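Local coordinates for VP4 CORE protein (Bluetongue virus, PDB 2JHP) that caps the viral messenger RNA, carrying out several successive steps of cap synthesis and methylation within a single protein of the virus core, at residues A[444-449]-A[497-502]; A[131-136]-A[409-414]; A[115-120]-A[493-498]; A[459-462]-A[466-469]. All blocks are in the same frame, centred on the assembly; numbering follows the deposited sequence.

Interaction 1 of 4, residues A[444-449]-A[497-502]; sequences YDYDDF and MNFAVS. With GUN (guanine), chain E.
Tyr446 is the first residue of 444-449 to reach the other segment, and it does so with the far end of its ring: CE2 lies 3.8 Å from CZ of Phe499. The two side chains approach from opposite directions, and their planes are turned by 82° with centroids 5.8 Å apart. Tyr446 CZ sits in the plane of the Phe499 ring, just off its rim. With CG of Phe499 anti to its carbonyl carbon (chi1 -64°), that ring swings out from the strand backbone toward the tyrosine. The Tyr446 hydroxyl then does two jobs. It donates a hydrogen bond of 2.9 Å from OH to O6 of the bound guanine, near the plane of the tyrosine ring, and it stays 3.8 Å from CZ of Phe499. The phenylalanine thus packs beside the hydroxyl that holds O6, and its ring also lies beside guanine N1.

Further along, Asp448 turns its carboxylate to Thr413, with OD1 hydrogen-bonded to the threonine OG1, and Phe449 ties its backbone to the same residue. These bonds anchor the loop just beyond Tyr446. Trp437 and Trp495 complete the aromatic cluster: Phe499 meets both edge-to-face, and Tyr446 meets Trp495 in the same way.

The loop 444-449 runs between strand 433-437 and helix 453-460, and Phe449 rests on helix 421-430. Phe499 opens strand 499-503, which lies between strands 433-437 and 466-469 and runs antiparallel to both.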
# COMPACT_ATOMS: atom_id res chain seq x y z
N TYR A 444 14.31 10.59 3.12
CA TYR A 444 15.04 9.43 2.61
C TYR A 444 14.23 8.14 2.37
O TYR A 444 13.20 7.90 3.02
CB TYR A 444 16.20 9.16 3.57
CG TYR A 444 16.42 10.31 4.54
CD1 TYR A 444 17.29 11.35 4.24
CD2 TYR A 444 15.72 10.37 5.75
CE1 TYR A 444 17.48 12.42 5.12
CE2 TYR A 444 15.90 11.43 6.65
CZ TYR A 444 16.78 12.45 6.32
OH TYR A 444 16.98 13.50 7.20
N ASP A 445 14.73 7.33 1.44
CA ASP A 445 14.07 6.10 0.96
C ASP A 445 12.66 6.32 0.40
O ASP A 445 11.84 5.38 0.34
CB ASP A 445 14.09 4.98 2.02
CG ASP A 445 15.51 4.61 2.46
OD1 ASP A 445 15.64 3.91 3.49
OD2 ASP A 445 16.48 5.00 1.78
N TYR A 446 12.37 7.55 -0.01
CA TYR A 446 11.08 7.86 -0.62
C TYR A 446 11.21 8.91 -1.73
O TYR A 446 11.58 10.06 -1.47
CB TYR A 446 10.04 8.26 0.44
CG TYR A 446 8.67 7.72 0.12
CD1 TYR A 446 8.41 6.35 0.15
CD2 TYR A 446 7.61 8.59 -0.23
CE1 TYR A 446 7.14 5.85 -0.17
CE2 TYR A 446 6.34 8.09 -0.54
CZ TYR A 446 6.11 6.72 -0.51
OH TYR A 446 4.87 6.21 -0.82
N ASP A 447 10.89 8.49 -2.95
CA ASP A 447 11.15 9.25 -4.17
C ASP A 447 9.94 10.01 -4.74
O ASP A 447 9.65 9.95 -5.93
CB ASP A 447 11.69 8.29 -5.23
CG ASP A 447 12.24 9.00 -6.47
OD1 ASP A 447 13.26 9.73 -6.36
OD2 ASP A 447 11.64 8.81 -7.56
N ASP A 448 9.23 10.73 -3.88
CA ASP A 448 8.06 11.48 -4.31
C ASP A 448 8.36 12.97 -4.31
O ASP A 448 9.22 13.43 -3.58
CB ASP A 448 6.87 11.19 -3.40
CG ASP A 448 6.05 9.99 -3.86
OD1 ASP A 448 4.81 9.98 -3.63
OD2 ASP A 448 6.64 9.07 -4.46
N PHE A 449 7.64 13.72 -5.15
CA PHE A 449 7.66 15.16 -5.07
C PHE A 449 6.49 15.60 -4.20
O PHE A 449 5.44 14.95 -4.16
CB PHE A 449 7.60 15.79 -6.46
CG PHE A 449 6.30 15.54 -7.20
CD1 PHE A 449 5.22 16.43 -7.09
CD2 PHE A 449 6.16 14.44 -8.03
CE1 PHE A 449 4.04 16.22 -7.77
CE2 PHE A 449 4.96 14.23 -8.71
CZ PHE A 449 3.91 15.12 -8.58
N MET A 497 1.80 12.19 8.53
CA MET A 497 1.75 13.62 8.24
C MET A 497 2.58 14.11 7.06
O MET A 497 2.51 15.29 6.71
CB MET A 497 2.06 14.42 9.50
CG MET A 497 0.86 14.56 10.41
SD MET A 497 1.21 15.31 12.00
CE MET A 497 0.93 17.01 11.59
N ASN A 498 3.36 13.23 6.44
CA ASN A 498 3.97 13.52 5.14
C ASN A 498 2.99 13.40 3.98
O ASN A 498 3.34 13.76 2.85
CB ASN A 498 5.12 12.57 4.86
CG ASN A 498 6.33 12.83 5.75
OD1 ASN A 498 6.72 13.98 5.98
ND2 ASN A 498 6.93 11.76 6.24
N PHE A 499 1.80 12.86 4.24
CA PHE A 499 0.82 12.62 3.18
C PHE A 499 -0.43 13.49 3.34
O PHE A 499 -0.88 13.80 4.46
CB PHE A 499 0.42 11.13 3.11
CG PHE A 499 1.55 10.17 2.73
CD1 PHE A 499 2.30 9.51 3.71
CD2 PHE A 499 1.82 9.88 1.39
CE1 PHE A 499 3.31 8.61 3.33
CE2 PHE A 499 2.82 8.99 1.04
CZ PHE A 499 3.57 8.36 2.02
N ALA A 500 -1.00 13.92 2.22
CA ALA A 500 -2.37 14.38 2.26
C ALA A 500 -3.22 13.22 1.83
O ALA A 500 -2.82 12.44 0.96
CB ALA A 500 -2.62 15.63 1.35
N VAL A 501 -4.39 13.10 2.46
CA VAL A 501 -5.35 12.05 2.14
C VAL A 501 -6.70 12.65 1.87
O VAL A 501 -7.20 13.50 2.62
CB VAL A 501 -5.50 11.02 3.27
CG1 VAL A 501 -6.42 9.92 2.83
CG2 VAL A 501 -4.15 10.45 3.67
N SER A 502 -7.30 12.19 0.78
CA SER A 502 -8.65 12.57 0.41
C SER A 502 -9.59 11.38 0.63
O SER A 502 -9.23 10.26 0.33
CB SER A 502 -8.67 13.02 -1.05
OG SER A 502 -8.22 11.98 -1.91
N9 GUN E . 2.75 0.23 2.42
C8 GUN E . 3.24 -0.10 1.23
N7 GUN E . 3.87 0.95 0.70
C5 GUN E . 3.78 1.97 1.56
C6 GUN E . 4.23 3.29 1.55
O6 GUN E . 4.87 3.72 0.59
N1 GUN E . 3.96 4.12 2.65
C2 GUN E . 3.22 3.59 3.72
N2 GUN E . 2.95 4.34 4.77
N3 GUN E . 2.80 2.31 3.70
C4 GUN E . 3.06 1.50 2.66

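Interaction 2 of 4, residues A[131-136]-A[409-414]; sequences EFHGSE and LFYLTN. With SAH (S-adenosyl-L-homocysteine), chain B; GUN (guanine), chain E.
Tyr411 covers Gly134 with its ring and reaches on to His133. At its CB the side chain already borders the bound S-adenosylhomocysteine, 3.5 Å from its ribose O4'. The ring that follows has Gly134 CA over one face, a CH-pi contact 4.1 Å from the centroid and 25° off the normal, while Leu412 CD1 lies over the opposite face. One flank belongs to the ligand: CD1 is 3.4 Å from adenine C5, and CE1 carries on to C6. The other belongs to the protein, CD2 standing 3.6 Å from the carbonyl O of His133. Gly134 follows strand 131-132 and Tyr411 follows strand 406-408, the first and fourth strands of a class I methyltransferase sheet, whose C-terminal ends hold the cofactor in this fold. At the tip, OH packs on His133 CB and is hydrogen-bonded to Asp408. The amino group of the ligand donates from its N to Gly134 O at 2.9 Å; Leu409 O also lies close to it, at a distance short enough to be doubtful in detail. A water links His133 O to Leu409 N. Glu136 OE2 takes the ribose O3' hydroxyl at 2.7 Å, and Phe410 offers a ring face to guanine N1.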
# COMPACT_ATOMS: atom_id res chain seq x y z
N GLU A 131 -12.03 -0.73 -7.73
CA GLU A 131 -10.81 -0.46 -8.50
C GLU A 131 -9.63 0.02 -7.65
O GLU A 131 -9.80 0.89 -6.77
CB GLU A 131 -11.08 0.57 -9.60
CG GLU A 131 -12.12 0.18 -10.63
CD GLU A 131 -12.01 1.00 -11.91
OE1 GLU A 131 -11.26 2.00 -11.92
OE2 GLU A 131 -12.66 0.64 -12.91
N PHE A 132 -8.44 -0.54 -7.90
CA PHE A 132 -7.20 -0.11 -7.25
C PHE A 132 -6.13 0.26 -8.26
O PHE A 132 -5.77 -0.55 -9.11
CB PHE A 132 -6.68 -1.18 -6.31
CG PHE A 132 -7.51 -1.34 -5.10
CD1 PHE A 132 -8.75 -1.98 -5.18
CD2 PHE A 132 -7.08 -0.85 -3.87
CE1 PHE A 132 -9.55 -2.12 -4.05
CE2 PHE A 132 -7.87 -0.98 -2.73
CZ PHE A 132 -9.11 -1.62 -2.83
N HIS A 133 -5.64 1.50 -8.18
CA HIS A 133 -4.62 1.97 -9.10
C HIS A 133 -3.25 2.13 -8.45
O HIS A 133 -3.13 2.21 -7.22
CB HIS A 133 -5.10 3.24 -9.81
CG HIS A 133 -6.33 3.02 -10.63
ND1 HIS A 133 -6.28 2.72 -11.98
CD2 HIS A 133 -7.64 3.03 -10.29
CE1 HIS A 133 -7.51 2.57 -12.44
NE2 HIS A 133 -8.35 2.75 -11.44
N GLY A 134 -2.21 2.14 -9.29
CA GLY A 134 -0.80 2.13 -8.86
C GLY A 134 -0.46 0.91 -8.02
O GLY A 134 0.33 1.01 -7.07
N SER A 135 -1.03 -0.24 -8.36
CA SER A 135 -0.99 -1.38 -7.44
C SER A 135 0.27 -2.16 -7.64
O SER A 135 0.90 -2.06 -8.68
CB SER A 135 -2.19 -2.31 -7.64
OG SER A 135 -3.42 -1.63 -7.45
N GLU A 136 0.64 -2.93 -6.63
CA GLU A 136 1.74 -3.88 -6.70
C GLU A 136 1.38 -5.05 -5.81
O GLU A 136 0.24 -5.12 -5.33
CB GLU A 136 3.03 -3.24 -6.25
CG GLU A 136 3.73 -2.44 -7.30
CD GLU A 136 5.06 -1.99 -6.81
OE1 GLU A 136 5.48 -2.44 -5.73
OE2 GLU A 136 5.70 -1.18 -7.48
N LEU A 409 -3.96 4.77 -3.93
CA LEU A 409 -3.09 4.82 -2.78
C LEU A 409 -1.60 4.79 -3.17
O LEU A 409 -1.16 3.92 -3.92
CB LEU A 409 -3.45 3.68 -1.81
CG LEU A 409 -4.84 3.69 -1.18
CD1 LEU A 409 -5.20 2.38 -0.56
CD2 LEU A 409 -4.94 4.80 -0.16
N PHE A 410 -0.86 5.78 -2.68
CA PHE A 410 0.59 5.82 -2.70
C PHE A 410 1.20 5.68 -4.09
O PHE A 410 1.99 4.77 -4.34
CB PHE A 410 1.21 4.76 -1.76
CG PHE A 410 0.67 4.78 -0.37
CD1 PHE A 410 -0.20 3.79 0.06
CD2 PHE A 410 1.02 5.79 0.52
CE1 PHE A 410 -0.71 3.80 1.34
CE2 PHE A 410 0.52 5.81 1.82
CZ PHE A 410 -0.35 4.81 2.23
N TYR A 411 0.84 6.58 -5.00
CA TYR A 411 1.40 6.54 -6.34
C TYR A 411 1.35 7.90 -7.03
O TYR A 411 2.28 8.26 -7.76
CB TYR A 411 0.75 5.43 -7.19
CG TYR A 411 -0.54 5.80 -7.91
CD1 TYR A 411 -0.50 6.40 -9.17
CD2 TYR A 411 -1.79 5.51 -7.35
CE1 TYR A 411 -1.68 6.72 -9.85
CE2 TYR A 411 -2.98 5.82 -8.02
CZ TYR A 411 -2.92 6.42 -9.27
OH TYR A 411 -4.08 6.76 -9.94
N LEU A 412 0.27 8.63 -6.81
CA LEU A 412 0.06 9.93 -7.47
C LEU A 412 1.32 10.79 -7.62
O LEU A 412 1.66 11.20 -8.73
CB LEU A 412 -1.03 10.72 -6.74
CG LEU A 412 -2.48 10.68 -7.25
CD1 LEU A 412 -2.71 9.81 -8.47
CD2 LEU A 412 -3.44 10.31 -6.14
N THR A 413 2.02 11.03 -6.51
CA THR A 413 3.11 11.97 -6.44
C THR A 413 4.45 11.29 -6.59
O THR A 413 5.49 11.85 -6.19
CB THR A 413 3.09 12.70 -5.12
OG1 THR A 413 2.81 11.77 -4.07
CG2 THR A 413 2.02 13.80 -5.13
N ASN A 414 4.43 10.07 -7.14
CA ASN A 414 5.63 9.42 -7.66
C ASN A 414 6.26 10.32 -8.73
O ASN A 414 5.54 10.98 -9.48
CB ASN A 414 5.29 8.07 -8.29
CG ASN A 414 5.17 6.94 -7.28
OD1 ASN A 414 5.25 5.77 -7.66
ND2 ASN A 414 4.96 7.27 -6.00
N SAH B . -0.69 1.48 -4.38
CA SAH B . 0.16 0.51 -3.62
CB SAH B . 1.65 0.54 -3.97
CG SAH B . 2.28 1.80 -4.54
SD SAH B . 3.94 1.45 -5.18
C SAH B . -0.04 0.61 -2.11
O SAH B . -1.17 0.75 -1.64
OXT SAH B . 0.91 0.52 -1.34
C5' SAH B . 3.67 2.63 -6.53
C4' SAH B . 3.37 1.96 -7.86
O4' SAH B . 2.50 2.76 -8.64
C3' SAH B . 4.62 1.72 -8.69
O3' SAH B . 4.49 0.42 -9.25
C2' SAH B . 4.55 2.75 -9.80
O2' SAH B . 5.09 2.29 -11.01
C1' SAH B . 3.04 2.94 -9.94
N9 SAH B . 2.67 4.25 -10.54
C8 SAH B . 3.29 5.46 -10.34
N7 SAH B . 2.65 6.41 -11.07
C5 SAH B . 1.63 5.81 -11.74
C6 SAH B . 0.65 6.30 -12.62
N6 SAH B . 0.62 7.59 -12.94
N1 SAH B . -0.29 5.44 -13.15
C2 SAH B . -0.27 4.10 -12.81
N3 SAH B . 0.69 3.61 -11.94
C4 SAH B . 1.63 4.45 -11.41
N9 GUN E . 2.75 0.23 2.42
C8 GUN E . 3.24 -0.10 1.23
N7 GUN E . 3.87 0.95 0.70
C5 GUN E . 3.78 1.97 1.56
C6 GUN E . 4.23 3.29 1.55
O6 GUN E . 4.87 3.72 0.59
N1 GUN E . 3.96 4.12 2.65
C2 GUN E . 3.22 3.59 3.72
N2 GUN E . 2.95 4.34 4.77
N3 GUN E . 2.80 2.31 3.70
C4 GUN E . 3.06 1.50 2.66
O HOH W 1 -4.61 2.39 -4.72

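Interaction 3 of 4, residues A[115-120]-A[493-498]; sequences KGFGDA and PAWAMN. With GUN (guanine), chain E.
Trp495 reaches the helix 114-128 with the pyrrole side of its indole, CD1 lying 3.8 Å from CD2 of Phe117. Its CG is anti to the backbone N (chi1 178°), which throws the indole outward from helix 493-496, and the two side chains cross at about a right angle, with ring planes at 89°. The same edge faces the bound guanine: NE1 comes within 2.8 Å of the exocyclic N2, close to the indole plane. Phe117 crowds that amino group too, CD2 being 3.1 Å from N2 at the rim of its ring.

Ala496, next in the chain, covers a face of Phe117. Its CA sits 3.9 Å from the ring centroid and only 16° off the normal, a CH-pi contact, while CB touches CE1 at 3.4 Å. The phenylalanine therefore has the short helix over a face and the ligand at its edge, with Ile474 of helix 470-480 also packing on it.

One residue past Phe117, Gly118 brings its CA 3.4 Å from guanine N3, so the base lies against bare helix backbone. Arg114 adds a cation-pi contact to Trp495. The edges of Trp495 and Phe117, the face of Phe410 and Gly118 thus line a guanine site beside the S-adenosylhomocysteine of a class I methyltransferase fold, consistent with a pocket for the cap guanine.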
# COMPACT_ATOMS: atom_id res chain seq x y z
N LYS A 115 4.30 0.39 7.20
CA LYS A 115 3.39 -0.60 6.65
C LYS A 115 2.04 -0.50 7.34
O LYS A 115 1.00 -0.59 6.69
CB LYS A 115 3.96 -2.01 6.82
CG LYS A 115 3.64 -2.95 5.67
CD LYS A 115 3.81 -4.42 6.08
CE LYS A 115 2.47 -5.06 6.36
NZ LYS A 115 2.56 -6.35 7.06
N GLY A 116 2.06 -0.29 8.65
CA GLY A 116 0.84 -0.17 9.44
C GLY A 116 -0.02 0.98 8.97
O GLY A 116 -1.24 0.85 8.85
N PHE A 117 0.62 2.11 8.68
CA PHE A 117 -0.09 3.27 8.19
C PHE A 117 -0.78 2.98 6.85
O PHE A 117 -1.99 3.13 6.72
CB PHE A 117 0.83 4.48 8.11
CG PHE A 117 0.25 5.63 7.38
CD1 PHE A 117 -0.81 6.31 7.89
CD2 PHE A 117 0.76 6.01 6.18
CE1 PHE A 117 -1.36 7.38 7.21
CE2 PHE A 117 0.24 7.08 5.48
CZ PHE A 117 -0.83 7.78 6.01
N GLY A 118 0.01 2.56 5.86
CA GLY A 118 -0.53 2.19 4.56
C GLY A 118 -1.61 1.11 4.59
O GLY A 118 -2.54 1.16 3.80
N ASP A 119 -1.47 0.14 5.49
CA ASP A 119 -2.38 -1.00 5.60
C ASP A 119 -3.74 -0.60 6.16
O ASP A 119 -4.76 -1.19 5.80
CB ASP A 119 -1.81 -2.10 6.51
CG ASP A 119 -0.69 -2.90 5.85
OD1 ASP A 119 -0.20 -2.56 4.75
OD2 ASP A 119 -0.28 -3.89 6.47
N ALA A 120 -3.73 0.36 7.07
CA ALA A 120 -4.95 0.87 7.64
C ALA A 120 -5.76 1.59 6.57
O ALA A 120 -6.95 1.37 6.44
CB ALA A 120 -4.65 1.76 8.80
N PRO A 493 2.72 8.85 13.59
CA PRO A 493 2.01 10.08 13.22
C PRO A 493 2.81 11.07 12.35
O PRO A 493 2.24 11.68 11.44
CB PRO A 493 1.64 10.68 14.59
CG PRO A 493 1.52 9.45 15.49
CD PRO A 493 2.70 8.63 15.05
N ALA A 494 4.11 11.20 12.60
CA ALA A 494 4.98 12.05 11.78
C ALA A 494 5.00 11.58 10.31
O ALA A 494 4.86 12.38 9.38
CB ALA A 494 6.37 12.09 12.34
N TRP A 495 5.15 10.28 10.13
CA TRP A 495 5.15 9.68 8.82
C TRP A 495 3.83 9.95 8.10
O TRP A 495 3.82 10.49 7.00
CB TRP A 495 5.42 8.18 8.91
CG TRP A 495 5.37 7.53 7.58
CD1 TRP A 495 4.39 6.71 7.10
CD2 TRP A 495 6.32 7.68 6.51
NE1 TRP A 495 4.68 6.33 5.82
CE2 TRP A 495 5.86 6.89 5.43
CE3 TRP A 495 7.54 8.36 6.38
CZ2 TRP A 495 6.56 6.79 4.22
CZ3 TRP A 495 8.24 8.26 5.18
CH2 TRP A 495 7.75 7.48 4.11
N ALA A 496 2.72 9.58 8.75
CA ALA A 496 1.37 9.82 8.25
C ALA A 496 1.21 11.27 7.78
O ALA A 496 0.63 11.52 6.73
CB ALA A 496 0.34 9.48 9.32
N MET A 497 1.80 12.19 8.53
CA MET A 497 1.75 13.62 8.24
C MET A 497 2.58 14.11 7.06
O MET A 497 2.51 15.29 6.71
CB MET A 497 2.06 14.42 9.50
CG MET A 497 0.86 14.56 10.41
SD MET A 497 1.21 15.31 12.00
CE MET A 497 0.93 17.01 11.59
N ASN A 498 3.36 13.23 6.44
CA ASN A 498 3.97 13.52 5.14
C ASN A 498 2.99 13.40 3.98
O ASN A 498 3.34 13.76 2.85
CB ASN A 498 5.12 12.57 4.86
CG ASN A 498 6.33 12.83 5.75
OD1 ASN A 498 6.72 13.98 5.98
ND2 ASN A 498 6.93 11.76 6.24
N9 GUN E . 2.75 0.23 2.42
C8 GUN E . 3.24 -0.10 1.23
N7 GUN E . 3.87 0.95 0.70
C5 GUN E . 3.78 1.97 1.56
C6 GUN E . 4.23 3.29 1.55
O6 GUN E . 4.87 3.72 0.59
N1 GUN E . 3.96 4.12 2.65
C2 GUN E . 3.22 3.59 3.72
N2 GUN E . 2.95 4.34 4.77
N3 GUN E . 2.80 2.31 3.70
C4 GUN E . 3.06 1.50 2.66

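Interaction 4 of 4, residues A[459-462]-A[466-469]; sequences NGSY and RILD
Ser461 and Ile467 meet where helix 453-460 ends and the chain turns back into strand 466-469, an outermost strand of the Rossmann-like methyltransferase sheet. The five residues 461-465 make the connection, so the helix end folds directly against the strand it leads into.

Van der Waals contacts come first. The CG2 branch of Ile467 presses on Ser461 CB at 3.5 Å. The CB atom of Ile467 lies 4.0 Å from the backbone C of Gly460, so the isoleucine rests on the last turn of the helix as it unwinds. With CG1 anti to the backbone N (chi1 -171°), CG2 is the branch turned to the serine.

One hydrogen bond spans the segments. Arg466 points its CB away from 459-462, but the chain bends at both chi2 and chi3, and the guanidinium comes round so that NH1 donates to the backbone O of Tyr462 at 2.7 Å. The N-H...O angle of 148° shows a moderately bent bond, and the donor is tilted 29° from the carbonyl plane.

Charged and polar partners beyond the turn fix the ends. Asp567 receives a salt bridge from Arg466 NE on one carboxylate oxygen, OD2, while its other oxygen is bonded to Ile467 N as well as to the serine, tying helix end and strand together. Arg466 NH2 adds bonds to the carbonyl oxygens of Glu505 and Arg463. Ser461 OG is hydrogen-bonded twice, to Asp567 OD1 and to the backbone N of Phe569.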
# COMPACT_ATOMS: atom_id res chain seq x y z
N ASN A 459 -7.77 23.00 -3.16
CA ASN A 459 -8.29 22.26 -4.31
C ASN A 459 -9.03 21.00 -3.91
O ASN A 459 -9.99 20.62 -4.56
CB ASN A 459 -7.15 21.86 -5.24
CG ASN A 459 -6.49 23.04 -5.91
OD1 ASN A 459 -6.88 24.19 -5.70
ND2 ASN A 459 -5.48 22.75 -6.72
N GLY A 460 -8.54 20.35 -2.86
CA GLY A 460 -9.00 19.02 -2.47
C GLY A 460 -10.36 18.95 -1.82
O GLY A 460 -11.07 17.96 -2.00
N SER A 461 -10.73 19.98 -1.07
CA SER A 461 -11.93 19.95 -0.24
C SER A 461 -13.22 20.22 -1.00
O SER A 461 -13.40 21.29 -1.59
CB SER A 461 -11.80 20.92 0.93
OG SER A 461 -12.97 20.91 1.73
N TYR A 462 -14.12 19.24 -0.98
CA TYR A 462 -15.46 19.40 -1.54
C TYR A 462 -16.51 18.94 -0.55
O TYR A 462 -16.21 18.25 0.42
CB TYR A 462 -15.61 18.60 -2.84
CG TYR A 462 -14.74 19.08 -3.97
CD1 TYR A 462 -13.43 18.61 -4.11
CD2 TYR A 462 -15.22 20.00 -4.92
CE1 TYR A 462 -12.61 19.05 -5.15
CE2 TYR A 462 -14.40 20.45 -5.97
CZ TYR A 462 -13.09 19.96 -6.06
OH TYR A 462 -12.27 20.37 -7.08
N ARG A 466 -13.48 14.89 1.66
CA ARG A 466 -12.80 15.23 2.88
C ARG A 466 -11.28 15.22 2.62
O ARG A 466 -10.74 14.26 2.09
CB ARG A 466 -13.18 14.18 3.92
CG ARG A 466 -13.60 14.68 5.30
CD ARG A 466 -15.02 15.24 5.32
NE ARG A 466 -15.05 16.55 4.68
CZ ARG A 466 -15.72 16.82 3.57
NH1 ARG A 466 -15.66 18.03 3.05
NH2 ARG A 466 -16.45 15.89 2.98
N ILE A 467 -10.60 16.31 2.98
CA ILE A 467 -9.17 16.43 2.71
C ILE A 467 -8.37 16.68 3.98
O ILE A 467 -8.55 17.69 4.65
CB ILE A 467 -8.86 17.50 1.59
CG1 ILE A 467 -7.39 17.44 1.16
CG2 ILE A 467 -9.22 18.89 2.04
CD1 ILE A 467 -7.07 16.26 0.26
N LEU A 468 -7.51 15.73 4.32
CA LEU A 468 -6.78 15.76 5.59
C LEU A 468 -5.37 15.26 5.43
O LEU A 468 -5.05 14.60 4.45
CB LEU A 468 -7.48 14.88 6.63
CG LEU A 468 -8.96 15.05 6.95
CD1 LEU A 468 -9.38 13.82 7.70
CD2 LEU A 468 -9.24 16.30 7.80
N ASP A 469 -4.52 15.58 6.41
CA ASP A 469 -3.19 15.01 6.45
C ASP A 469 -3.33 13.58 6.94
O ASP A 469 -4.35 13.23 7.53
CB ASP A 469 -2.25 15.83 7.34
CG ASP A 469 -2.63 15.80 8.81
OD1 ASP A 469 -2.78 14.69 9.37
OD2 ASP A 469 -2.77 16.89 9.42

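How the interactions relate
Interactions 1, 2 and 4 all reach one mixed seven-stranded sheet, and interaction 3 joins the helix leading into its strand 131-132 to the short helix before strand 499-503. Along the chain, interaction 3 encloses interaction 2, which closes before interaction 1 opens; interaction 4 is nested inside interaction 1. Interactions 1, 2 and 3 gather round the same guanine, with centres 10 to 15 Å apart, and Phe410 packs on Phe117 to connect two of them. Interaction 4 stands about 16 Å from interaction 1, centre to centre, at the neighbouring edge strand. This guanine site and the neighbouring S-adenosylhomocysteine site are thus built together by distant parts of the sequence, consistent with a methyltransferase acting on the cap.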